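Local coordinates for protein urocanate hydratase (Paenibacillus sp. Soil724D2, PDB 7NED) that probably catalyses the NAD+-dependent hydration of thiourocanate in bacterial ergothioneine catabolism, and is captured here with NAD+ and urocanate bound, at residues A438-T441 with I445-E448; D452-I457 with V520-D525; F335-L340 with T447-D452. All coordinates share one frame; numbering follows the deposited sequence.

Interaction 1. Residues A438-T441 with I445-E448; sequences ASMT and IMTE. With NAD (nicotinamide-adenine-dinucleotide), chain C.
Met440 and Met446 cross at a slant where the end of strand 428-441, in the mixed sheet, runs against the type I beta turn Ile445-Glu448. The case illustrates how a turn after a strand can fold back on it without a single direct hydrogen bond. Along Met440, CB lies 4.0 Å from Met446 CG. The next atom, CG, lies nearest Met446 CB and CG, at a modelled spacing too short to be relied on. With CG anti to the backbone nitrogen (chi1 160°) and two bends beyond it, the chain then leaves Met446, and its tip, CE, comes within 4.1 Å of NAD O7N. The Met440 side chain also touches Leu122 and Met489, and it lies about 6 Å from the bound urocanate at its nearest atoms. Thr447 completes the packing: its methyl CG2 is 3.5 Å from Met440 O, while its hydroxyl is engaged by Asp455 O and His442 N. Thr441 OG1 likewise turns to Ile457 O. At its first residue the turn also lines the NAD pocket, where Ile445 CG2 and CD1 each approach the carboxamide oxygen O7N of the nicotinamide to 3.6 Å.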
loop_
_atom_site.group_PDB
_atom_site.type_symbol
_atom_site.label_atom_id
_atom_site.label_comp_id
_atom_site.label_asym_id
_atom_site.label_seq_id
_atom_site.Cartn_x
_atom_site.Cartn_y
_atom_site.Cartn_z
ATOM N N ALA A 438 12.804 -5.931 3.477
ATOM C CA ALA A 438 11.284 -6.047 3.389
ATOM C C ALA A 438 10.622 -4.804 2.811
ATOM O O ALA A 438 9.473 -4.636 2.899
ATOM C CB ALA A 438 10.671 -6.511 4.650
ATOM N N SER A 439 11.398 -3.993 2.151
ATOM C CA SER A 439 10.899 -2.685 1.794
ATOM C C SER A 439 10.745 -2.268 0.366
ATOM O O SER A 439 10.503 -1.138 0.035
ATOM C CB SER A 439 11.658 -1.668 2.616
ATOM O OG SER A 439 12.942 -1.655 2.205
ATOM N N MET A 440 10.774 -3.259 -0.470
ATOM C CA MET A 440 10.658 -3.061 -1.861
ATOM C C MET A 440 10.127 -4.249 -2.658
ATOM O O MET A 440 10.624 -5.329 -2.549
ATOM C CB MET A 440 12.005 -2.654 -2.361
ATOM C CG MET A 440 12.249 -2.823 -3.788
ATOM S SD MET A 440 11.476 -1.491 -4.607
ATOM C CE MET A 440 12.741 -0.293 -4.603
ATOM N N THR A 441 9.164 -3.961 -3.479
ATOM C CA THR A 441 8.618 -4.952 -4.368
ATOM C C THR A 441 8.703 -4.361 -5.755
ATOM O O THR A 441 8.183 -3.327 -5.987
ATOM C CB THR A 441 7.165 -5.337 -4.026
ATOM O OG1 THR A 441 7.102 -5.916 -2.751
ATOM C CG2 THR A 441 6.618 -6.246 -5.045
ATOM N N ILE A 445 13.238 -5.450 -10.626
ATOM C CA ILE A 445 14.417 -4.964 -9.930
ATOM C C ILE A 445 14.545 -5.806 -8.671
ATOM O O ILE A 445 14.969 -6.967 -8.730
ATOM C CB ILE A 445 14.345 -3.442 -9.638
ATOM C CG1 ILE A 445 14.227 -2.653 -10.932
ATOM C CG2 ILE A 445 15.590 -2.947 -8.884
ATOM C CD1 ILE A 445 14.294 -1.143 -10.756
ATOM N N MET A 446 14.103 -5.272 -7.538
ATOM C CA MET A 446 14.381 -5.921 -6.258
ATOM C C MET A 446 13.957 -7.379 -6.233
ATOM O O MET A 446 14.703 -8.243 -5.745
ATOM C CB MET A 446 13.681 -5.180 -5.111
ATOM C CG MET A 446 14.002 -5.806 -3.771
ATOM S SD MET A 446 15.669 -5.293 -3.236
ATOM C CE MET A 446 15.751 -5.888 -1.553
ATOM N N THR A 447 12.725 -7.676 -6.690
ATOM C CA THR A 447 12.147 -9.002 -6.492
ATOM C C THR A 447 11.968 -9.781 -7.810
ATOM O O THR A 447 11.026 -10.578 -7.973
ATOM C CB THR A 447 10.831 -8.869 -5.715
ATOM O OG1 THR A 447 9.946 -7.959 -6.381
ATOM C CG2 THR A 447 11.123 -8.311 -4.314
ATOM N N GLU A 448 12.886 -9.595 -8.749
ATOM C CA GLU A 448 12.853 -10.359 -9.980
ATOM C C GLU A 448 13.298 -11.793 -9.708
ATOM O O GLU A 448 14.354 -12.025 -9.112
ATOM C CB GLU A 448 13.771 -9.709 -11.013
ATOM C CG GLU A 448 13.723 -10.425 -12.342
ATOM C CD GLU A 448 14.419 -9.634 -13.423
ATOM O OE1 GLU A 448 14.277 -8.382 -13.455
ATOM O OE2 GLU A 448 15.128 -10.255 -14.236
HETATM P PA NAD C . 19.205 11.500 -13.183
HETATM O O1A NAD C . 18.048 11.751 -14.147
HETATM O O2A NAD C . 19.735 12.461 -12.197
HETATM O O5B NAD C . 20.514 11.351 -14.250
HETATM C C5B NAD C . 20.246 10.624 -15.380
HETATM C C4B NAD C . 21.504 10.914 -16.323
HETATM O O4B NAD C . 21.404 10.279 -17.567
HETATM C C3B NAD C . 21.425 12.456 -16.563
HETATM O O3B NAD C . 22.639 13.030 -16.304
HETATM C C2B NAD C . 21.076 12.543 -18.080
HETATM O O2B NAD C . 21.724 13.576 -18.729
HETATM C C1B NAD C . 21.756 11.264 -18.560
HETATM N N9A NAD C . 21.211 10.712 -19.801
HETATM C C8A NAD C . 19.893 10.652 -20.241
HETATM N N7A NAD C . 19.766 10.086 -21.415
HETATM C C5A NAD C . 21.059 9.724 -21.769
HETATM C C6A NAD C . 21.597 9.092 -22.912
HETATM N N6A NAD C . 20.807 8.679 -23.928
HETATM N N1A NAD C . 22.938 8.862 -22.993
HETATM C C2A NAD C . 23.681 9.325 -21.957
HETATM N N3A NAD C . 23.315 9.938 -20.819
HETATM C C4A NAD C . 21.979 10.127 -20.763
HETATM O O3 NAD C . 18.849 10.037 -12.749
HETATM P PN NAD C . 19.596 9.369 -11.508
HETATM O O1N NAD C . 19.213 9.719 -10.101
HETATM O O2N NAD C . 21.048 9.192 -11.899
HETATM O O5D NAD C . 19.059 7.733 -11.558
HETATM C C5D NAD C . 19.308 7.088 -12.820
HETATM C C4D NAD C . 18.659 5.732 -12.803
HETATM O O4D NAD C . 18.984 5.023 -11.622
HETATM C C3D NAD C . 17.087 6.083 -12.658
HETATM O O3D NAD C . 16.296 5.252 -13.499
HETATM C C2D NAD C . 16.767 5.747 -11.156
HETATM O O2D NAD C . 15.528 5.215 -10.915
HETATM C C1D NAD C . 17.738 4.524 -11.198
HETATM N N1N NAD C . 17.931 3.759 -9.959
HETATM C C2N NAD C . 16.796 3.038 -9.643
HETATM C C3N NAD C . 16.773 2.187 -8.550
HETATM C C7N NAD C . 15.442 1.483 -8.253
HETATM O O7N NAD C . 15.346 0.413 -7.652
HETATM N N7N NAD C . 14.282 2.141 -8.629
HETATM C C4N NAD C . 17.958 2.081 -7.808
HETATM C C5N NAD C . 19.085 2.815 -8.177
HETATM C C6N NAD C . 19.072 3.663 -9.297
#

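Interaction 2. Residues D452-I457 with V520-D525; sequences DGSDAI and VLRYAD
Arg522 reaches from helix 502-525 to Ser454, whose backbone N closes an Asx turn with Asp452 OD1. It is a compact example of a loop fixed to a helix by one guanidinium and a few ordered waters. The arginine chain bends at chi2 (-93°) and presents an edge of its flat end to the loop. NH2 donates to Ser454 OG at 2.9 Å, with the hydroxyl oxygen tilted 20° from the guanidinium plane. That hydroxyl in turn donates a hydrogen bond to Asp452 OD1 at 2.7 Å, on the syn side of the carboxylate. The same OD1 receives the backbone N of Ser454 from above the carboxylate plane, so two donors fix the rotation of Asp452. Its other oxygen, OD2, faces Asp525 OD2 at 4.1 Å, the two carboxylate planes standing 77° apart. The like charges are probably eased by water 2, which donates to both OD2 atoms and accepts from Arg522 NH1, and by Lys77 of the second subunit, which forms a salt bridge with Asp525 OD1. Trp460 adds a cation-pi contact to Arg522. The same NH2 also donates to water 3, which lies in the guanidinium plane at 2.7 Å from Arg522 NH2 and donates to Ser454 O (3.0 Å) and Ile457 O (2.7 Å), the carbonyls at the two ends of a type I turn.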
loop_
_atom_site.group_PDB
_atom_site.type_symbol
_atom_site.label_atom_id
_atom_site.label_comp_id
_atom_site.label_asym_id
_atom_site.label_seq_id
_atom_site.Cartn_x
_atom_site.Cartn_y
_atom_site.Cartn_z
ATOM N N ASP A 452 10.567 -18.412 -4.649
ATOM C CA ASP A 452 9.208 -18.955 -4.550
ATOM C C ASP A 452 8.236 -18.334 -5.530
ATOM O O ASP A 452 7.050 -18.648 -5.479
ATOM C CB ASP A 452 8.669 -18.782 -3.133
ATOM C CG ASP A 452 8.510 -17.334 -2.765
ATOM O OD1 ASP A 452 9.061 -16.460 -3.491
ATOM O OD2 ASP A 452 7.840 -17.052 -1.761
ATOM N N GLY A 453 8.702 -17.470 -6.429
ATOM C CA GLY A 453 7.813 -16.865 -7.393
ATOM C C GLY A 453 7.008 -15.708 -6.860
ATOM O O GLY A 453 6.016 -15.321 -7.483
ATOM N N SER A 454 7.394 -15.147 -5.717
ATOM C CA SER A 454 6.592 -14.112 -5.063
ATOM C C SER A 454 6.927 -12.720 -5.582
ATOM O O SER A 454 6.741 -11.714 -4.869
ATOM C CB SER A 454 6.784 -14.182 -3.554
ATOM O OG SER A 454 8.132 -13.919 -3.240
ATOM N N ASP A 455 7.312 -12.632 -6.852
ATOM C CA ASP A 455 7.986 -11.448 -7.330
ATOM C C ASP A 455 7.069 -10.223 -7.160
ATOM O O ASP A 455 7.532 -9.100 -6.934
ATOM C CB ASP A 455 8.267 -11.546 -8.813
ATOM C CG ASP A 455 9.110 -12.762 -9.167
ATOM O OD1 ASP A 455 9.791 -13.325 -8.320
ATOM O OD2 ASP A 455 9.483 -12.741 -10.383
ATOM N N ALA A 456 5.771 -10.415 -7.370
ATOM C CA ALA A 456 4.801 -9.313 -7.455
ATOM C C ALA A 456 4.153 -8.944 -6.126
ATOM O O ALA A 456 3.363 -7.988 -6.093
ATOM C CB ALA A 456 3.692 -9.642 -8.466
ATOM N N ILE A 457 4.439 -9.681 -5.052
ATOM C CA ILE A 457 3.735 -9.527 -3.772
ATOM C C ILE A 457 4.221 -8.236 -3.124
ATOM O O ILE A 457 5.398 -8.118 -2.757
ATOM C CB ILE A 457 3.988 -10.731 -2.845
ATOM C CG1 ILE A 457 3.536 -12.046 -3.479
ATOM C CG2 ILE A 457 3.327 -10.541 -1.479
ATOM C CD1 ILE A 457 2.093 -12.156 -3.789
ATOM N N VAL A 520 14.757 -10.042 6.992
ATOM C CA VAL A 520 15.221 -11.436 7.003
ATOM C C VAL A 520 14.050 -12.386 6.800
ATOM O O VAL A 520 14.134 -13.344 6.030
ATOM C CB VAL A 520 15.957 -11.774 8.306
ATOM C CG1 VAL A 520 16.384 -13.257 8.260
ATOM C CG2 VAL A 520 17.165 -10.853 8.458
ATOM N N LEU A 521 12.951 -12.150 7.507
ATOM C CA LEU A 521 11.849 -13.103 7.394
ATOM C C LEU A 521 11.238 -13.091 6.008
ATOM O O LEU A 521 10.732 -14.125 5.556
ATOM C CB LEU A 521 10.761 -12.841 8.437
ATOM C CG LEU A 521 11.120 -13.061 9.900
ATOM C CD1 LEU A 521 9.877 -13.161 10.753
ATOM C CD2 LEU A 521 11.921 -14.375 10.012
ATOM N N ARG A 522 11.262 -11.945 5.309
ATOM C CA ARG A 522 10.702 -11.928 3.957
ATOM C C ARG A 522 11.463 -12.881 3.039
ATOM O O ARG A 522 10.855 -13.586 2.225
ATOM C CB ARG A 522 10.722 -10.498 3.392
ATOM C CG ARG A 522 9.973 -10.339 2.104
ATOM C CD ARG A 522 10.892 -10.521 0.873
ATOM N NE ARG A 522 10.066 -10.490 -0.314
ATOM C CZ ARG A 522 9.409 -11.542 -0.783
ATOM N NH1 ARG A 522 9.504 -12.721 -0.164
ATOM N NH2 ARG A 522 8.647 -11.419 -1.870
ATOM N N TYR A 523 12.799 -12.883 3.124
ATOM C CA TYR A 523 13.596 -13.803 2.325
ATOM C C TYR A 523 13.550 -15.212 2.905
ATOM O O TYR A 523 13.555 -16.185 2.148
ATOM C CB TYR A 523 15.052 -13.278 2.180
ATOM C CG TYR A 523 15.025 -12.165 1.173
ATOM C CD1 TYR A 523 15.169 -12.441 -0.175
ATOM C CD2 TYR A 523 14.664 -10.863 1.551
ATOM C CE1 TYR A 523 15.028 -11.445 -1.136
ATOM C CE2 TYR A 523 14.517 -9.856 0.592
ATOM C CZ TYR A 523 14.690 -10.160 -0.745
ATOM O OH TYR A 523 14.570 -9.189 -1.719
ATOM N N ALA A 524 13.462 -15.347 4.225
ATOM C CA ALA A 524 13.279 -16.683 4.793
ATOM C C ALA A 524 11.996 -17.318 4.279
ATOM O O ALA A 524 11.988 -18.486 3.871
ATOM C CB ALA A 524 13.263 -16.615 6.319
ATOM N N ASP A 525 10.900 -16.538 4.249
ATOM C CA ASP A 525 9.635 -17.035 3.738
ATOM C C ASP A 525 9.762 -17.505 2.306
ATOM O O ASP A 525 9.084 -18.451 1.900
ATOM C CB ASP A 525 8.566 -15.954 3.810
ATOM C CG ASP A 525 7.222 -16.457 3.344
ATOM O OD1 ASP A 525 6.557 -17.127 4.171
ATOM O OD2 ASP A 525 6.852 -16.218 2.159
HETATM O O HOH W 1 6.620 -18.484 0.039
HETATM O O HOH W 2 7.618 -14.985 -0.160
HETATM O O HOH W 3 7.757 -9.390 -3.356
#

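Interaction 3. Residues F335-L340 with T447-D452; sequences FTEAFL and TERMKD
Glu337, in the first turn of helix 335-344, lies against the backbone of Glu448 and reaches Arg449 with its carboxylate, so that one side chain serves both the closer and the looser part of the contact. On the close side its carbons do the work: CB is 3.7 Å and CG 3.9 Å from Glu448 O, a carbonyl that is itself hydrogen-bonded by Arg341. The side chain of Glu448 is buried and finds its partner in a salt bridge with Arg318. Toward solvent the grip changes character. Glu337 has CG anti to its backbone nitrogen (chi1 -176°) and then bends at chi2, which lays the carboxylate over one face of the exposed Arg449 guanidinium, the two planes inclined by 41°. OE2 comes within 3.4 Å of Arg449 NH2, yet it stands well out of the guanidinium plane with no N-H aimed at it, so the salt bridge rests on charge alone. Replacing Glu337 by an alanine would probably leave Arg449 without this carboxylate and free to swing into solvent, while uncovering part of the Glu448 carbonyl. Around the contact, helix 335-344 follows strand 333-334, at one edge of the parallel Rossmann-like sheet. Phe335 and Phe339 pack on helix 133-150, Glu448 touches Ile334, and Met450 carries the loop onto helix 502-525.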
loop_
_atom_site.group_PDB
_atom_site.type_symbol
_atom_site.label_atom_id
_atom_site.label_comp_id
_atom_site.label_asym_id
_atom_site.label_seq_id
_atom_site.Cartn_x
_atom_site.Cartn_y
_atom_site.Cartn_z
ATOM N N PHE A 335 20.799 -6.586 -11.363
ATOM C CA PHE A 335 21.849 -6.608 -10.346
ATOM C C PHE A 335 21.397 -7.225 -9.031
ATOM O O PHE A 335 22.240 -7.654 -8.228
ATOM C CB PHE A 335 22.350 -5.196 -10.100
ATOM C CG PHE A 335 21.429 -4.358 -9.261
ATOM C CD1 PHE A 335 20.397 -3.640 -9.841
ATOM C CD2 PHE A 335 21.641 -4.235 -7.900
ATOM C CE1 PHE A 335 19.558 -2.858 -9.068
ATOM C CE2 PHE A 335 20.815 -3.416 -7.138
ATOM C CZ PHE A 335 19.781 -2.745 -7.717
ATOM N N THR A 336 20.097 -7.215 -8.760
ATOM C CA THR A 336 19.602 -7.747 -7.506
ATOM C C THR A 336 19.741 -9.266 -7.502
ATOM O O THR A 336 20.564 -9.833 -6.770
ATOM C CB THR A 336 18.139 -7.319 -7.316
ATOM O OG1 THR A 336 17.404 -7.685 -8.492
ATOM C CG2 THR A 336 18.054 -5.790 -7.126
ATOM N N GLU A 337 18.970 -9.933 -8.348
ATOM C CA GLU A 337 19.011 -11.392 -8.368
ATOM C C GLU A 337 20.434 -11.892 -8.624
ATOM O O GLU A 337 20.857 -12.910 -8.065
ATOM C CB GLU A 337 18.056 -11.926 -9.447
ATOM C CG GLU A 337 17.963 -13.443 -9.476
ATOM C CD GLU A 337 19.040 -14.130 -10.325
ATOM O OE1 GLU A 337 19.802 -13.460 -11.073
ATOM O OE2 GLU A 337 19.141 -15.371 -10.200
ATOM N N ALA A 338 21.170 -11.216 -9.499
ATOM C CA ALA A 338 22.466 -11.775 -9.918
ATOM C C ALA A 338 23.596 -11.517 -8.923
ATOM O O ALA A 338 24.502 -12.362 -8.795
ATOM C CB ALA A 338 22.871 -11.224 -11.279
ATOM N N PHE A 339 23.583 -10.390 -8.229
ATOM C CA PHE A 339 24.747 -10.036 -7.411
ATOM C C PHE A 339 24.451 -9.750 -5.946
ATOM O O PHE A 339 25.214 -10.196 -5.077
ATOM C CB PHE A 339 25.441 -8.833 -8.040
ATOM C CG PHE A 339 25.747 -9.033 -9.498
ATOM C CD1 PHE A 339 26.454 -10.157 -9.923
ATOM C CD2 PHE A 339 25.266 -8.161 -10.439
ATOM C CE1 PHE A 339 26.710 -10.381 -11.271
ATOM C CE2 PHE A 339 25.529 -8.349 -11.813
ATOM C CZ PHE A 339 26.254 -9.461 -12.223
ATOM N N LEU A 340 23.374 -9.014 -5.630
ATOM C CA LEU A 340 23.248 -8.532 -4.258
ATOM C C LEU A 340 22.248 -9.316 -3.409
ATOM O O LEU A 340 22.223 -9.136 -2.191
ATOM C CB LEU A 340 22.860 -7.042 -4.243
ATOM C CG LEU A 340 23.867 -6.073 -4.890
ATOM C CD1 LEU A 340 23.383 -4.652 -4.658
ATOM C CD2 LEU A 340 25.256 -6.298 -4.366
ATOM N N THR A 447 12.725 -7.676 -6.690
ATOM C CA THR A 447 12.147 -9.002 -6.492
ATOM C C THR A 447 11.968 -9.781 -7.810
ATOM O O THR A 447 11.026 -10.578 -7.973
ATOM C CB THR A 447 10.831 -8.869 -5.715
ATOM O OG1 THR A 447 9.946 -7.959 -6.381
ATOM C CG2 THR A 447 11.123 -8.311 -4.314
ATOM N N GLU A 448 12.886 -9.595 -8.749
ATOM C CA GLU A 448 12.853 -10.359 -9.980
ATOM C C GLU A 448 13.298 -11.793 -9.708
ATOM O O GLU A 448 14.354 -12.025 -9.112
ATOM C CB GLU A 448 13.771 -9.709 -11.013
ATOM C CG GLU A 448 13.723 -10.425 -12.342
ATOM C CD GLU A 448 14.419 -9.634 -13.423
ATOM O OE1 GLU A 448 14.277 -8.382 -13.455
ATOM O OE2 GLU A 448 15.128 -10.255 -14.236
ATOM N N ARG A 449 12.477 -12.757 -10.121
ATOM C CA ARG A 449 12.815 -14.181 -10.040
ATOM C C ARG A 449 13.114 -14.597 -8.598
ATOM O O ARG A 449 14.168 -15.165 -8.273
ATOM C CB ARG A 449 13.965 -14.515 -10.996
ATOM C CG ARG A 449 13.510 -14.350 -12.456
ATOM C CD ARG A 449 14.529 -14.735 -13.511
ATOM N NE ARG A 449 15.336 -15.824 -13.024
ATOM C CZ ARG A 449 16.655 -15.841 -13.074
ATOM N NH1 ARG A 449 17.308 -14.814 -13.596
ATOM N NH2 ARG A 449 17.309 -16.890 -12.603
ATOM N N MET A 450 12.162 -14.312 -7.715
ATOM C CA MET A 450 12.288 -14.810 -6.362
ATOM C C MET A 450 12.189 -16.327 -6.391
ATOM O O MET A 450 11.467 -16.899 -7.217
ATOM C CB MET A 450 11.171 -14.255 -5.452
ATOM C CG MET A 450 11.227 -12.760 -5.356
ATOM S SD MET A 450 12.642 -12.229 -4.364
ATOM C CE MET A 450 12.068 -12.655 -2.726
ATOM N N LYS A 451 12.860 -16.963 -5.428
ATOM C CA LYS A 451 12.905 -18.425 -5.361
ATOM C C LYS A 451 11.500 -19.037 -5.354
ATOM O O LYS A 451 11.249 -20.073 -5.995
ATOM C CB LYS A 451 13.681 -18.864 -4.110
ATOM C CG LYS A 451 14.097 -20.325 -4.114
ATOM C CD LYS A 451 14.583 -20.756 -2.731
ATOM C CE LYS A 451 15.366 -22.074 -2.731
ATOM N NZ LYS A 451 16.878 -21.872 -2.732
ATOM N N ASP A 452 10.567 -18.412 -4.649
ATOM C CA ASP A 452 9.208 -18.955 -4.550
ATOM C C ASP A 452 8.236 -18.334 -5.530
ATOM O O ASP A 452 7.050 -18.648 -5.479
ATOM C CB ASP A 452 8.669 -18.782 -3.133
ATOM C CG ASP A 452 8.510 -17.334 -2.765
ATOM O OD1 ASP A 452 9.061 -16.460 -3.491
ATOM O OD2 ASP A 452 7.840 -17.052 -1.761
#

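All three contacts draw on the loop between strand 428-441 and helix 459-469, with centres 8 to 10 Å apart. Interactions 1 and 3 share Thr447 and Glu448, and a probable hydrogen bond of 2.5 Å from Thr336 OG1 to Ile445 O ties the Rossmann-side helix to the turn lining the NAD pocket. Interaction 2 is joined to interaction 1 by Thr447 OG1 to Asp455 O (2.7 Å) and Thr441 OG1 to Ile457 O (2.8 Å), and to interaction 3 by Met450 N to Asp455 OD1 (2.6 Å), all probable hydrogen bonds. Only interaction 1 touches the cofactor; the others hold the same loop against helix 335-344 and helix 502-525.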